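Local coordinates for protein dihydropteroate synthase (Anaplasma phagocytophilum, PDB 6UCZ) that binds a pterin monophosphate in its barrel and probably catalyses the joining of a dihydropterin diphosphate to p-aminobenzoate to give dihydropteroate, a step of folate synthesis, at residues V28-T39 and A266-V278. Residues are numbered along the deposited sequence; the frame is centred on the assembly and turned at random.
Sequences VTTKIVGILNVT and AQQQVDFLRVHDV. With PMM (pterin-6-yl-methyl-monophosphate), chain C.
I35 wedges its CD1 methyl between R274 and H276. The methyl sits over the H276 imidazole, 3.6 Å from the ring centroid, in a CH-pi contact, while CG1 backs the R274 guanidinium, whose opposite face lies against the pterin, with CZ 3.3 Å from N8 of PMM. R274, its CG anti to the backbone N (chi1 -174°) and its chain extended, reaches into the barrel, where NH1 bonds to O3P of PMM at 3.3 Å and D71 and D114 grip NE and NH2, probably fixing the group's plane. H276 turns its ring edge to O1P, its ND1 bonded to S239. On the sheet face of R274, V33 CG2 meets the F272 ring edge, and K31 runs alongside F272, CD 3.7 Å from CE2. Toward the helices, V278 CG2 fits against the bare CA of G34 (3.7 Å) and I32 CG2, which also meets V275. At the far end T30 packs around V270 O: OG1 donates to it (2.7 Å), and CG2 touches L273. Five backbone bonds, from K31 N to D271 O through I35 N to V275 O, link the segments, whose parallel first-and-last strand pairing closes the TIM barrel of dihydropteroate synthase around its pterin pocket.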
# COMPACT_ATOMS: atom_id res chain seq x y z
N VAL A 28 -1.34 -17.83 -9.58
CA VAL A 28 -1.39 -16.74 -8.62
C VAL A 28 -0.71 -15.49 -9.20
O VAL A 28 0.51 -15.41 -9.28
CB VAL A 28 -0.74 -17.17 -7.27
CG1 VAL A 28 -0.56 -15.99 -6.34
CG2 VAL A 28 -1.54 -18.28 -6.61
N THR A 29 -1.54 -14.53 -9.61
CA THR A 29 -1.10 -13.30 -10.27
C THR A 29 -0.65 -12.21 -9.30
O THR A 29 -0.64 -11.03 -9.69
CB THR A 29 -2.20 -12.78 -11.19
OG1 THR A 29 -3.48 -13.12 -10.63
CG2 THR A 29 -2.07 -13.41 -12.58
N THR A 30 -0.32 -12.55 -8.06
CA THR A 30 -0.02 -11.55 -7.03
C THR A 30 1.22 -10.75 -7.40
O THR A 30 2.26 -11.31 -7.77
CB THR A 30 0.19 -12.25 -5.69
OG1 THR A 30 -1.00 -12.96 -5.34
CG2 THR A 30 0.55 -11.27 -4.60
N LYS A 31 1.11 -9.42 -7.34
CA LYS A 31 2.22 -8.54 -7.66
C LYS A 31 2.95 -8.09 -6.39
O LYS A 31 2.33 -7.86 -5.36
CB LYS A 31 1.73 -7.31 -8.44
CG LYS A 31 1.33 -7.65 -9.88
CD LYS A 31 0.94 -6.39 -10.65
CE LYS A 31 0.54 -6.69 -12.10
NZ LYS A 31 1.64 -7.26 -12.92
N ILE A 32 4.28 -7.98 -6.49
CA ILE A 32 5.12 -7.53 -5.40
C ILE A 32 5.29 -6.02 -5.49
O ILE A 32 5.83 -5.51 -6.47
CB ILE A 32 6.50 -8.22 -5.44
CG1 ILE A 32 6.35 -9.74 -5.39
CG2 ILE A 32 7.35 -7.72 -4.27
CD1 ILE A 32 7.66 -10.48 -5.59
N VAL A 33 4.85 -5.32 -4.45
CA VAL A 33 5.00 -3.87 -4.35
C VAL A 33 6.11 -3.63 -3.34
O VAL A 33 5.91 -3.74 -2.12
CB VAL A 33 3.69 -3.20 -3.93
CG1 VAL A 33 3.85 -1.69 -3.84
CG2 VAL A 33 2.57 -3.59 -4.90
N GLY A 34 7.29 -3.28 -3.84
CA GLY A 34 8.43 -3.03 -2.98
C GLY A 34 8.37 -1.64 -2.36
O GLY A 34 8.14 -0.64 -3.06
N ILE A 35 8.61 -1.57 -1.06
CA ILE A 35 8.51 -0.33 -0.31
C ILE A 35 9.82 0.44 -0.44
O ILE A 35 10.90 -0.09 -0.14
CB ILE A 35 8.17 -0.60 1.16
CG1 ILE A 35 6.78 -1.23 1.29
CG2 ILE A 35 8.29 0.68 2.01
CD1 ILE A 35 6.52 -1.84 2.68
N LEU A 36 9.72 1.70 -0.84
CA LEU A 36 10.86 2.59 -0.98
C LEU A 36 10.53 3.84 -0.17
O LEU A 36 9.79 4.72 -0.63
CB LEU A 36 11.15 2.91 -2.45
CG LEU A 36 12.31 3.86 -2.69
CD1 LEU A 36 13.51 3.50 -1.84
CD2 LEU A 36 12.68 3.85 -4.15
N ASN A 37 11.05 3.90 1.04
CA ASN A 37 10.81 5.02 1.93
C ASN A 37 11.94 6.03 1.74
O ASN A 37 13.12 5.67 1.78
CB ASN A 37 10.76 4.52 3.38
CG ASN A 37 10.54 5.63 4.40
OD1 ASN A 37 11.40 6.49 4.60
ND2 ASN A 37 9.40 5.59 5.08
N VAL A 38 11.57 7.29 1.46
CA VAL A 38 12.58 8.33 1.30
C VAL A 38 12.50 9.37 2.41
O VAL A 38 13.07 10.45 2.28
CB VAL A 38 12.50 9.00 -0.09
CG1 VAL A 38 12.74 7.98 -1.20
CG2 VAL A 38 11.17 9.70 -0.28
N THR A 39 11.81 9.06 3.51
CA THR A 39 11.81 9.90 4.71
C THR A 39 13.22 9.93 5.32
O THR A 39 13.63 10.93 5.92
CB THR A 39 10.79 9.42 5.77
OG1 THR A 39 11.31 8.29 6.49
CG2 THR A 39 9.46 9.03 5.12
N ALA A 266 -1.08 -14.68 -0.83
CA ALA A 266 -0.99 -15.03 -2.25
C ALA A 266 -1.95 -16.16 -2.60
O ALA A 266 -2.60 -16.14 -3.65
CB ALA A 266 0.46 -15.40 -2.61
N GLN A 267 -2.09 -17.15 -1.70
CA GLN A 267 -3.04 -18.24 -1.94
C GLN A 267 -4.48 -17.75 -2.01
O GLN A 267 -5.30 -18.37 -2.71
CB GLN A 267 -2.89 -19.31 -0.86
CG GLN A 267 -1.58 -20.05 -0.96
CD GLN A 267 -1.48 -21.14 0.07
OE1 GLN A 267 -1.07 -20.92 1.21
NE2 GLN A 267 -1.85 -22.34 -0.33
N GLN A 268 -4.82 -16.68 -1.29
CA GLN A 268 -6.14 -16.05 -1.34
C GLN A 268 -6.31 -15.14 -2.56
O GLN A 268 -7.30 -14.40 -2.63
CB GLN A 268 -6.38 -15.24 -0.07
CG GLN A 268 -6.12 -16.00 1.22
CD GLN A 268 -6.95 -17.25 1.36
OE1 GLN A 268 -8.17 -17.23 1.15
NE2 GLN A 268 -6.31 -18.35 1.71
N GLN A 269 -5.34 -15.13 -3.48
CA GLN A 269 -5.38 -14.32 -4.71
C GLN A 269 -5.39 -12.82 -4.42
O GLN A 269 -5.95 -12.04 -5.19
CB GLN A 269 -6.57 -14.68 -5.61
CG GLN A 269 -6.59 -16.14 -6.04
CD GLN A 269 -5.28 -16.58 -6.66
OE1 GLN A 269 -4.63 -17.51 -6.18
NE2 GLN A 269 -4.87 -15.90 -7.74
N VAL A 270 -4.74 -12.40 -3.32
CA VAL A 270 -4.55 -10.98 -3.08
C VAL A 270 -3.71 -10.40 -4.21
O VAL A 270 -2.69 -10.98 -4.59
CB VAL A 270 -3.92 -10.74 -1.70
CG1 VAL A 270 -3.54 -9.26 -1.56
CG2 VAL A 270 -4.90 -11.16 -0.60
N ASP A 271 -4.15 -9.27 -4.76
CA ASP A 271 -3.57 -8.82 -6.02
C ASP A 271 -2.25 -8.09 -5.84
O ASP A 271 -1.39 -8.15 -6.73
CB ASP A 271 -4.58 -7.94 -6.77
CG ASP A 271 -5.93 -8.62 -6.92
OD1 ASP A 271 -6.63 -8.78 -5.90
OD2 ASP A 271 -6.29 -9.00 -8.06
N PHE A 272 -2.05 -7.43 -4.70
CA PHE A 272 -0.83 -6.69 -4.45
C PHE A 272 -0.38 -6.93 -3.01
O PHE A 272 -1.20 -6.81 -2.09
CB PHE A 272 -1.03 -5.17 -4.67
CG PHE A 272 -1.43 -4.80 -6.07
CD1 PHE A 272 -2.76 -4.78 -6.45
CD2 PHE A 272 -0.47 -4.47 -7.00
CE1 PHE A 272 -3.12 -4.43 -7.74
CE2 PHE A 272 -0.82 -4.12 -8.29
CZ PHE A 272 -2.15 -4.10 -8.66
N LEU A 273 0.91 -7.18 -2.82
CA LEU A 273 1.50 -7.25 -1.48
C LEU A 273 2.54 -6.16 -1.35
O LEU A 273 3.49 -6.11 -2.14
CB LEU A 273 2.13 -8.62 -1.22
CG LEU A 273 1.20 -9.82 -1.23
CD1 LEU A 273 2.00 -11.10 -0.94
CD2 LEU A 273 0.09 -9.61 -0.19
N ARG A 274 2.37 -5.28 -0.36
CA ARG A 274 3.27 -4.16 -0.12
C ARG A 274 4.27 -4.58 0.95
O ARG A 274 3.89 -4.76 2.12
CB ARG A 274 2.46 -2.92 0.27
CG ARG A 274 3.25 -1.65 0.40
CD ARG A 274 2.36 -0.45 0.85
NE ARG A 274 3.19 0.74 1.00
CZ ARG A 274 3.87 1.04 2.11
NH1 ARG A 274 3.80 0.25 3.18
NH2 ARG A 274 4.62 2.13 2.14
N VAL A 275 5.53 -4.77 0.56
CA VAL A 275 6.48 -5.50 1.39
C VAL A 275 7.83 -4.80 1.37
O VAL A 275 8.18 -4.09 0.42
CB VAL A 275 6.65 -6.96 0.90
CG1 VAL A 275 5.36 -7.73 1.09
CG2 VAL A 275 7.13 -6.99 -0.58
N HIS A 276 8.61 -5.02 2.43
CA HIS A 276 9.99 -4.55 2.48
C HIS A 276 10.93 -5.52 1.77
O HIS A 276 11.78 -5.10 0.98
CB HIS A 276 10.42 -4.34 3.93
CG HIS A 276 9.59 -3.33 4.67
ND1 HIS A 276 8.40 -3.65 5.29
CD2 HIS A 276 9.76 -2.00 4.86
CE1 HIS A 276 7.89 -2.57 5.85
NE2 HIS A 276 8.69 -1.55 5.59
N ASP A 277 10.82 -6.81 2.05
CA ASP A 277 11.74 -7.81 1.49
C ASP A 277 11.11 -8.43 0.25
O ASP A 277 10.26 -9.33 0.35
CB ASP A 277 12.10 -8.88 2.51
CG ASP A 277 13.22 -9.76 2.03
OD1 ASP A 277 13.26 -10.07 0.82
OD2 ASP A 277 14.09 -10.12 2.84
N VAL A 278 11.58 -7.98 -0.91
CA VAL A 278 11.01 -8.41 -2.18
C VAL A 278 11.46 -9.83 -2.53
O VAL A 278 10.69 -10.61 -3.10
CB VAL A 278 11.41 -7.39 -3.27
CG1 VAL A 278 11.38 -8.01 -4.64
CG2 VAL A 278 10.50 -6.13 -3.17
N5 PMM C . 1.21 0.99 5.23
C6 PMM C . 2.06 2.02 5.37
C7 PMM C . 2.19 2.98 4.39
N8 PMM C . 1.49 2.99 3.25
N1 PMM C . -0.05 1.96 1.92
C2 PMM C . -0.91 0.97 1.71
N2 PMM C . -1.63 0.94 0.59
N3 PMM C . -1.12 -0.04 2.61
C4 PMM C . -0.49 -0.15 3.83
O4 PMM C . -0.76 -1.07 4.60
C4A PMM C . 0.48 0.93 4.10
C8A PMM C . 0.65 1.96 3.11
C9 PMM C . 2.79 2.08 6.69
O10 PMM C . 3.78 1.03 6.73
PA PMM C . 5.37 1.32 6.62
O1P PMM C . 6.02 -0.03 6.93
O2P PMM C . 5.74 2.26 7.76
O3P PMM C . 5.70 1.86 5.27
O HOH W 1 -1.92 -7.96 -9.89
O HOH W 2 -5.31 -12.73 -8.84
O HOH W 3 12.16 -2.13 1.04